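Local structure of DUF5751 domain-containing protein (Sulfolobus tokodaii, 2RBG) at residues Ile6-Ser11 with Gly89-Cys94; Val12-Phe17 with Val40-Gln45; Thr36-Phe41 with Tyr65-Trp70. The protein is of unknown function, an uncharacterised archaeal protein of the DUF5751 family that folds as a three-layer α/β/α sandwich around a parallel sheet. All blocks are in the same frame, centred on the assembly; numbering follows the deposited sequence.

In the fold
Strand 6-11 is the middle strand of a five-stranded parallel sheet, and contact 1 brings strand 89-94 back beside it, closing a long loop within which both other contacts are nested. Contact 2 closes the loop holding helix 17-31: the turn after strand 6-11 packs against the turn after strand 35-41, tying together the C-terminal ends of two neighbouring strands. Contact 3 starts on the strand where contact 2 ends, the two sharing Val40 and Phe41, and closes the next loop, through helices 46-52 and 54-59, adding strand 64-70 on the far side of strand 35-41. Bonds between strands 6-11 and 35-41 link contacts 1 and 3 into four neighbouring strands.

Contact 1 of 3, residues Ile6-Ser11 with Gly89-Cys94; sequences ILTLIS and GLLVYC
In the interior of a doubly wound parallel α/β sheet, strand 6-11 runs beside strand 89-94, with Leu7 opposite Leu90 and Leu9 opposite Val92. Five backbone hydrogen bonds join them in the alternating parallel pattern, from Leu7 N to Gly89 O at 2.8 Å through to Ser11 N and Tyr93 O at 3.0 Å. Gly89, having no side chain, leaves room for Ile6 CD1, which rests 3.7 Å from Gly89 CA. On the same face Ile6 CG2 meets Leu91 CD1 at 3.6 Å, branched aliphatic chains suited to a buried sheet face. Tyr93 CG stands anti to its carbonyl carbon (chi1 -53°), which turns the ring over toward strand 6-11; its edge meets Thr8 CG2, 3.9 Å from Tyr93 CE2. The hydroxyls of Tyr93 and Thr8 are satisfied outside the pair, by Asp27 and Thr36. On the other face Leu7 and Leu90 lie side by side and point the same way, Leu7 CD2 being 3.9 Å from Leu90 CD1. Leu9 CD1 reaches that same methyl at 4.1 Å. Helix 17-31 covers the face of Thr8, Leu91 and Tyr93, and Leu109 packs on Leu9 and Leu90 across the sheet. Strand 35-41 flanks 6-11, while strand 117-121 flanks 89-94, and the disulfide of Cys94 with Cys122 ties the end of 89-94 to the residue just past that strand.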
# COMPACT_ATOMS: atom_id res chain seq x y z
N ILE A 6 -15.16 -11.07 -5.07
CA ILE A 6 -14.37 -10.29 -4.14
C ILE A 6 -15.20 -9.49 -3.14
O ILE A 6 -16.13 -8.78 -3.52
CB ILE A 6 -13.47 -9.29 -4.91
CG1 ILE A 6 -12.63 -10.04 -5.95
CG2 ILE A 6 -12.58 -8.52 -3.94
CD1 ILE A 6 -11.67 -11.06 -5.36
N LEU A 7 -14.87 -9.62 -1.85
CA LEU A 7 -15.55 -8.85 -0.82
C LEU A 7 -14.79 -7.53 -0.75
O LEU A 7 -13.61 -7.51 -0.42
CB LEU A 7 -15.48 -9.53 0.54
CG LEU A 7 -16.02 -8.69 1.70
CD1 LEU A 7 -17.51 -8.45 1.51
CD2 LEU A 7 -15.76 -9.40 3.02
N THR A 8 -15.46 -6.43 -1.08
CA THR A 8 -14.83 -5.12 -1.04
C THR A 8 -15.43 -4.29 0.09
O THR A 8 -16.65 -4.11 0.16
CB THR A 8 -15.02 -4.36 -2.38
OG1 THR A 8 -14.29 -5.03 -3.41
CG2 THR A 8 -14.51 -2.93 -2.27
N LEU A 9 -14.56 -3.81 0.98
CA LEU A 9 -14.99 -3.00 2.10
C LEU A 9 -14.36 -1.63 1.97
O LEU A 9 -13.16 -1.51 1.71
CB LEU A 9 -14.54 -3.64 3.42
CG LEU A 9 -14.87 -5.12 3.62
CD1 LEU A 9 -14.37 -5.56 4.99
CD2 LEU A 9 -16.37 -5.33 3.51
N ILE A 10 -15.17 -0.59 2.14
CA ILE A 10 -14.66 0.77 2.04
C ILE A 10 -15.34 1.73 2.99
O ILE A 10 -16.56 1.70 3.17
CB ILE A 10 -14.79 1.33 0.60
CG1 ILE A 10 -14.33 2.80 0.56
CG2 ILE A 10 -16.24 1.22 0.12
CD1 ILE A 10 -14.16 3.36 -0.85
N SER A 11 -14.53 2.58 3.62
CA SER A 11 -15.03 3.59 4.53
C SER A 11 -14.16 4.83 4.32
O SER A 11 -13.01 4.86 4.75
CB SER A 11 -14.96 3.13 5.98
OG SER A 11 -15.55 4.09 6.83
N GLY A 89 -12.18 -13.44 -2.02
CA GLY A 89 -11.05 -12.52 -1.99
C GLY A 89 -11.46 -11.31 -1.19
O GLY A 89 -12.66 -11.07 -1.02
N LEU A 90 -10.49 -10.53 -0.71
CA LEU A 90 -10.80 -9.36 0.10
C LEU A 90 -10.04 -8.10 -0.31
O LEU A 90 -8.84 -8.14 -0.54
CB LEU A 90 -10.50 -9.65 1.57
CG LEU A 90 -10.66 -8.51 2.56
CD1 LEU A 90 -12.13 -8.12 2.67
CD2 LEU A 90 -10.13 -8.93 3.92
N LEU A 91 -10.77 -6.99 -0.40
CA LEU A 91 -10.19 -5.68 -0.72
C LEU A 91 -10.64 -4.73 0.38
O LEU A 91 -11.82 -4.70 0.74
CB LEU A 91 -10.68 -5.18 -2.08
CG LEU A 91 -10.12 -5.91 -3.30
CD1 LEU A 91 -10.81 -5.41 -4.57
CD2 LEU A 91 -8.61 -5.69 -3.38
N VAL A 92 -9.70 -3.96 0.93
CA VAL A 92 -10.01 -3.03 2.01
C VAL A 92 -9.54 -1.61 1.71
O VAL A 92 -8.39 -1.40 1.33
CB VAL A 92 -9.35 -3.50 3.33
CG1 VAL A 92 -9.58 -2.47 4.43
CG2 VAL A 92 -9.92 -4.85 3.75
N TYR A 93 -10.43 -0.64 1.90
CA TYR A 93 -10.11 0.77 1.65
C TYR A 93 -10.64 1.70 2.72
O TYR A 93 -11.76 1.55 3.20
CB TYR A 93 -10.70 1.23 0.32
CG TYR A 93 -10.35 0.35 -0.86
CD1 TYR A 93 -9.21 0.60 -1.63
CD2 TYR A 93 -11.15 -0.74 -1.19
CE1 TYR A 93 -8.89 -0.22 -2.70
CE2 TYR A 93 -10.84 -1.56 -2.25
CZ TYR A 93 -9.70 -1.30 -3.01
OH TYR A 93 -9.40 -2.12 -4.07
N CYS A 94 -9.83 2.69 3.08
CA CYS A 94 -10.23 3.69 4.07
C CYS A 94 -9.30 4.89 3.98
O CYS A 94 -8.26 4.83 3.31
CB CYS A 94 -10.16 3.11 5.49
SG CYS A 94 -8.50 3.11 6.25

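Contact 2 of 3, residues Val12-Phe17 with Val40-Gln45; sequences VNNDNF and VFTEIQ
Asn14 and Ile44 bring their backbones to 7.6 Å between CA atoms, and no direct hydrogen bond joins the two segments. Both lie at the C-terminal ends of neighbouring strands in the parallel α/β sheet, where one segment turns from strand 6-11 into helix 17-31 and the other leaves strand 35-41 for helix 46-52. Phe17, at the start of its helix, drives a ring into this junction. Its CE1 meets Val40 CG1 at 3.5 Å, while Thr42 OG1 lies at the ring edge, 3.8 Å from Phe17 CZ. Leu49 and Leu52 of helix 46-52 also pack on Phe17, so a large aromatic group suits a place enclosed by strand and helix. Nearer the surface, Ile44 CD1 slides past the amide of Asn14, 3.6 Å from Asn14 OD1. Thr42 forms an ST turn: placed anti to the backbone N (chi1 179°), Thr42 OG1 accepts a hydrogen bond from Ile44 N at 3.1 Å. One water bridges Val12 N, whose bond it accepts, to Phe41 O, to which it donates. The hydroxyl of Thr42 donates from OG1 to the oxygen of another water at 2.7 Å, and that water in turn donates to Val12 O and Asn14 OD1.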
# COMPACT_ATOMS: atom_id res chain seq x y z
N VAL A 12 -14.71 5.82 3.64
CA VAL A 12 -14.00 7.06 3.37
C VAL A 12 -14.97 8.23 3.44
O VAL A 12 -16.19 8.04 3.45
CB VAL A 12 -13.37 7.07 1.95
CG1 VAL A 12 -12.31 5.99 1.84
CG2 VAL A 12 -14.45 6.87 0.89
N ASN A 13 -14.42 9.44 3.51
CA ASN A 13 -15.24 10.65 3.54
C ASN A 13 -15.84 10.79 2.14
O ASN A 13 -15.29 10.26 1.17
CB ASN A 13 -14.37 11.87 3.87
CG ASN A 13 -13.80 11.81 5.27
OD1 ASN A 13 -14.54 11.76 6.26
ND2 ASN A 13 -12.47 11.82 5.37
N ASN A 14 -16.96 11.49 2.04
CA ASN A 14 -17.64 11.66 0.75
C ASN A 14 -16.77 12.19 -0.39
O ASN A 14 -16.93 11.78 -1.54
CB ASN A 14 -18.85 12.58 0.90
CG ASN A 14 -19.84 12.07 1.92
OD1 ASN A 14 -20.00 10.87 2.11
ND2 ASN A 14 -20.53 12.99 2.58
N ASP A 15 -15.84 13.09 -0.08
CA ASP A 15 -14.99 13.67 -1.11
C ASP A 15 -14.00 12.67 -1.70
O ASP A 15 -13.36 12.95 -2.72
CB ASP A 15 -14.22 14.87 -0.54
CG ASP A 15 -13.08 14.46 0.36
OD1 ASP A 15 -13.26 13.52 1.17
OD2 ASP A 15 -11.99 15.07 0.27
N ASN A 16 -13.87 11.50 -1.08
CA ASN A 16 -12.94 10.48 -1.55
C ASN A 16 -13.56 9.34 -2.37
O ASN A 16 -12.82 8.53 -2.93
CB ASN A 16 -12.18 9.86 -0.37
CG ASN A 16 -10.97 10.67 0.04
OD1 ASN A 16 -10.20 11.12 -0.80
ND2 ASN A 16 -10.79 10.84 1.34
N PHE A 17 -14.88 9.28 -2.46
CA PHE A 17 -15.52 8.20 -3.21
C PHE A 17 -15.08 8.05 -4.66
O PHE A 17 -14.74 6.96 -5.10
CB PHE A 17 -17.05 8.33 -3.15
CG PHE A 17 -17.64 7.89 -1.85
CD1 PHE A 17 -17.34 6.64 -1.32
CD2 PHE A 17 -18.51 8.72 -1.15
CE1 PHE A 17 -17.89 6.22 -0.11
CE2 PHE A 17 -19.06 8.32 0.06
CZ PHE A 17 -18.75 7.07 0.59
N VAL A 40 -20.11 -0.36 1.65
CA VAL A 40 -19.69 0.99 1.99
C VAL A 40 -20.25 1.43 3.33
O VAL A 40 -21.46 1.42 3.54
CB VAL A 40 -20.17 1.98 0.91
CG1 VAL A 40 -19.54 3.34 1.13
CG2 VAL A 40 -19.84 1.43 -0.47
N PHE A 41 -19.35 1.82 4.23
CA PHE A 41 -19.75 2.27 5.56
C PHE A 41 -19.74 3.79 5.49
O PHE A 41 -18.69 4.43 5.56
CB PHE A 41 -18.77 1.71 6.58
CG PHE A 41 -18.73 0.21 6.57
CD1 PHE A 41 -19.70 -0.53 7.25
CD2 PHE A 41 -17.79 -0.48 5.81
CE1 PHE A 41 -19.74 -1.92 7.17
CE2 PHE A 41 -17.82 -1.87 5.72
CZ PHE A 41 -18.80 -2.59 6.40
N THR A 42 -20.93 4.36 5.33
CA THR A 42 -21.09 5.80 5.18
C THR A 42 -22.48 6.23 5.64
O THR A 42 -23.36 5.40 5.86
CB THR A 42 -20.92 6.17 3.69
OG1 THR A 42 -21.09 7.58 3.52
CG2 THR A 42 -21.95 5.43 2.85
N GLU A 43 -22.67 7.54 5.77
CA GLU A 43 -23.96 8.09 6.18
C GLU A 43 -24.69 8.62 4.95
O GLU A 43 -25.84 9.07 5.03
CB GLU A 43 -23.77 9.22 7.19
CG GLU A 43 -23.07 8.79 8.48
CD GLU A 43 -23.80 7.66 9.20
OE1 GLU A 43 -25.03 7.80 9.42
OE2 GLU A 43 -23.16 6.65 9.54
N ILE A 44 -24.02 8.57 3.80
CA ILE A 44 -24.58 9.05 2.54
C ILE A 44 -25.64 8.08 2.00
O ILE A 44 -25.63 6.90 2.33
CB ILE A 44 -23.45 9.23 1.50
CG1 ILE A 44 -23.77 10.39 0.56
CG2 ILE A 44 -23.25 7.94 0.71
CD1 ILE A 44 -22.62 10.75 -0.36
N GLN A 45 -26.56 8.59 1.19
CA GLN A 45 -27.62 7.76 0.61
C GLN A 45 -27.18 7.09 -0.69
O GLN A 45 -26.32 7.60 -1.40
CB GLN A 45 -28.88 8.59 0.36
CG GLN A 45 -29.63 9.00 1.62
CD GLN A 45 -30.23 7.80 2.35
OE1 GLN A 45 -31.03 7.06 1.78
NE2 GLN A 45 -29.84 7.62 3.61
O HOH W 1 -18.85 9.00 3.78
O HOH W 2 -17.43 5.50 3.11

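Contact 3 of 3, residues Thr36-Phe41 with Tyr65-Trp70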
# COMPACT_ATOMS: atom_id res chain seq x y z
N THR A 36 -17.89 -8.60 -7.62
CA THR A 36 -17.49 -8.10 -6.32
C THR A 36 -18.72 -7.60 -5.59
O THR A 36 -19.65 -7.07 -6.21
CB THR A 36 -16.46 -6.94 -6.43
OG1 THR A 36 -16.07 -6.52 -5.11
CG2 THR A 36 -17.06 -5.74 -7.17
N THR A 37 -18.75 -7.81 -4.28
CA THR A 37 -19.86 -7.33 -3.47
C THR A 37 -19.23 -6.22 -2.64
O THR A 37 -18.38 -6.47 -1.78
CB THR A 37 -20.45 -8.46 -2.59
OG1 THR A 37 -21.48 -7.92 -1.75
CG2 THR A 37 -19.38 -9.12 -1.74
N ILE A 38 -19.63 -4.99 -2.96
CA ILE A 38 -19.09 -3.80 -2.32
C ILE A 38 -19.91 -3.33 -1.12
O ILE A 38 -21.12 -3.10 -1.23
CB ILE A 38 -19.00 -2.66 -3.34
CG1 ILE A 38 -18.23 -3.15 -4.57
CG2 ILE A 38 -18.31 -1.45 -2.73
CD1 ILE A 38 -18.24 -2.17 -5.73
N ASN A 39 -19.23 -3.16 0.01
CA ASN A 39 -19.88 -2.72 1.24
C ASN A 39 -19.28 -1.39 1.67
O ASN A 39 -18.10 -1.31 2.00
CB ASN A 39 -19.68 -3.78 2.32
CG ASN A 39 -20.44 -5.05 2.01
OD1 ASN A 39 -21.61 -5.18 2.35
ND2 ASN A 39 -19.77 -5.98 1.35
N VAL A 40 -20.11 -0.36 1.65
CA VAL A 40 -19.69 0.99 1.99
C VAL A 40 -20.25 1.43 3.33
O VAL A 40 -21.46 1.42 3.54
CB VAL A 40 -20.17 1.98 0.91
CG1 VAL A 40 -19.54 3.34 1.13
CG2 VAL A 40 -19.84 1.43 -0.47
N PHE A 41 -19.35 1.82 4.23
CA PHE A 41 -19.75 2.27 5.56
C PHE A 41 -19.74 3.79 5.49
O PHE A 41 -18.69 4.43 5.56
CB PHE A 41 -18.77 1.71 6.58
CG PHE A 41 -18.73 0.21 6.57
CD1 PHE A 41 -19.70 -0.53 7.25
CD2 PHE A 41 -17.79 -0.48 5.81
CE1 PHE A 41 -19.74 -1.92 7.17
CE2 PHE A 41 -17.82 -1.87 5.72
CZ PHE A 41 -18.80 -2.59 6.40
N TYR A 65 -21.41 -6.27 -9.94
CA TYR A 65 -21.24 -5.86 -8.56
C TYR A 65 -22.56 -5.66 -7.85
O TYR A 65 -23.61 -5.48 -8.47
CB TYR A 65 -20.44 -4.56 -8.50
CG TYR A 65 -21.25 -3.33 -8.85
CD1 TYR A 65 -22.09 -2.73 -7.91
CD2 TYR A 65 -21.24 -2.81 -10.14
CE1 TYR A 65 -22.89 -1.65 -8.24
CE2 TYR A 65 -22.04 -1.72 -10.49
CZ TYR A 65 -22.87 -1.15 -9.53
OH TYR A 65 -23.67 -0.08 -9.86
N GLU A 66 -22.49 -5.71 -6.52
CA GLU A 66 -23.64 -5.48 -5.67
C GLU A 66 -23.13 -4.37 -4.76
O GLU A 66 -21.95 -4.35 -4.41
CB GLU A 66 -23.98 -6.71 -4.83
CG GLU A 66 -24.57 -7.87 -5.62
CD GLU A 66 -25.11 -8.96 -4.72
OE1 GLU A 66 -24.33 -9.50 -3.90
OE2 GLU A 66 -26.31 -9.29 -4.83
N LEU A 67 -24.01 -3.44 -4.41
CA LEU A 67 -23.62 -2.33 -3.56
C LEU A 67 -24.50 -2.26 -2.32
O LEU A 67 -25.73 -2.22 -2.41
CB LEU A 67 -23.73 -1.02 -4.36
CG LEU A 67 -23.34 0.29 -3.67
CD1 LEU A 67 -21.88 0.23 -3.23
CD2 LEU A 67 -23.56 1.45 -4.63
N PHE A 68 -23.86 -2.25 -1.15
CA PHE A 68 -24.56 -2.18 0.12
C PHE A 68 -23.97 -1.05 0.95
O PHE A 68 -22.76 -0.95 1.12
CB PHE A 68 -24.41 -3.50 0.89
CG PHE A 68 -25.06 -4.67 0.22
CD1 PHE A 68 -26.44 -4.83 0.26
CD2 PHE A 68 -24.30 -5.60 -0.47
CE1 PHE A 68 -27.05 -5.90 -0.38
CE2 PHE A 68 -24.90 -6.68 -1.11
CZ PHE A 68 -26.28 -6.83 -1.07
N LEU A 69 -24.84 -0.18 1.46
CA LEU A 69 -24.39 0.93 2.29
C LEU A 69 -24.80 0.65 3.73
O LEU A 69 -25.93 0.22 3.99
CB LEU A 69 -24.99 2.25 1.82
CG LEU A 69 -24.35 2.90 0.59
CD1 LEU A 69 -24.44 1.96 -0.61
CD2 LEU A 69 -25.05 4.22 0.29
N TRP A 70 -23.88 0.89 4.65
CA TRP A 70 -24.12 0.67 6.07
C TRP A 70 -23.72 1.86 6.91
O TRP A 70 -22.64 2.41 6.74
CB TRP A 70 -23.33 -0.54 6.57
CG TRP A 70 -23.48 -1.77 5.76
CD1 TRP A 70 -22.58 -2.28 4.86
CD2 TRP A 70 -24.59 -2.66 5.77
NE1 TRP A 70 -23.07 -3.44 4.32
CE2 TRP A 70 -24.30 -3.70 4.86
CE3 TRP A 70 -25.80 -2.68 6.46
CZ2 TRP A 70 -25.19 -4.75 4.62
CZ3 TRP A 70 -26.69 -3.73 6.23
CH2 TRP A 70 -26.37 -4.75 5.32
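Val40 O is gripped from strand 65-70 by two neighbouring groups: Trp70 N donates to it at 2.7 Å, and Leu69 CA adds a CA-H...O contact at 3.2 Å. Four further backbone hydrogen bonds extend the pairing back toward Thr36, with Ile38 and Val40 each receiving and giving in turn. A side-chain bond reinforces it. Trp70 NE1 donates to Asn39 OD1 at 3.0 Å, almost perfectly straight (177°) and onto a lone pair in the carbonyl plane. Amide and indole lie side by side, nearly coplanar, so the bond should resist rotation of either group; asparagine suits the place because its short amide can accept the indole N-H from the neighbouring strand. The same oxygen sits 3.6 Å from Phe68 CB. Beyond it, Thr37 OG1 meets the edge of the Phe68 ring, 3.7 Å from Phe68 CE2. At the C-terminal ends of the strands the ring of Phe41 and the five-membered ring of Trp70 are tilted by 29° and slid apart, barely overlapping. Phe78 of helix 75-82 meets both, edge-to-face with Phe41.

The other face is mainly aliphatic. Leu67 holds CG anti to its backbone N (chi1 -179°), which carries CD1 across toward strand 36-41, where it lies 3.6 Å from Val40 CG2 and also touches Ile38. Thr36 CG2 packs on Tyr65 CB at 3.8 Å. Helices 17-31 and 46-52 cover this side, whereas Glu66, on the face of Asn39 and Phe68 and on an outermost strand of the sheet within this chain, is exposed, as befits a carboxylate. Two parallel strands joined through helices 46-52 and 54-59 make the right-handed beta-alpha-beta crossover from which doubly wound α/β folds are built.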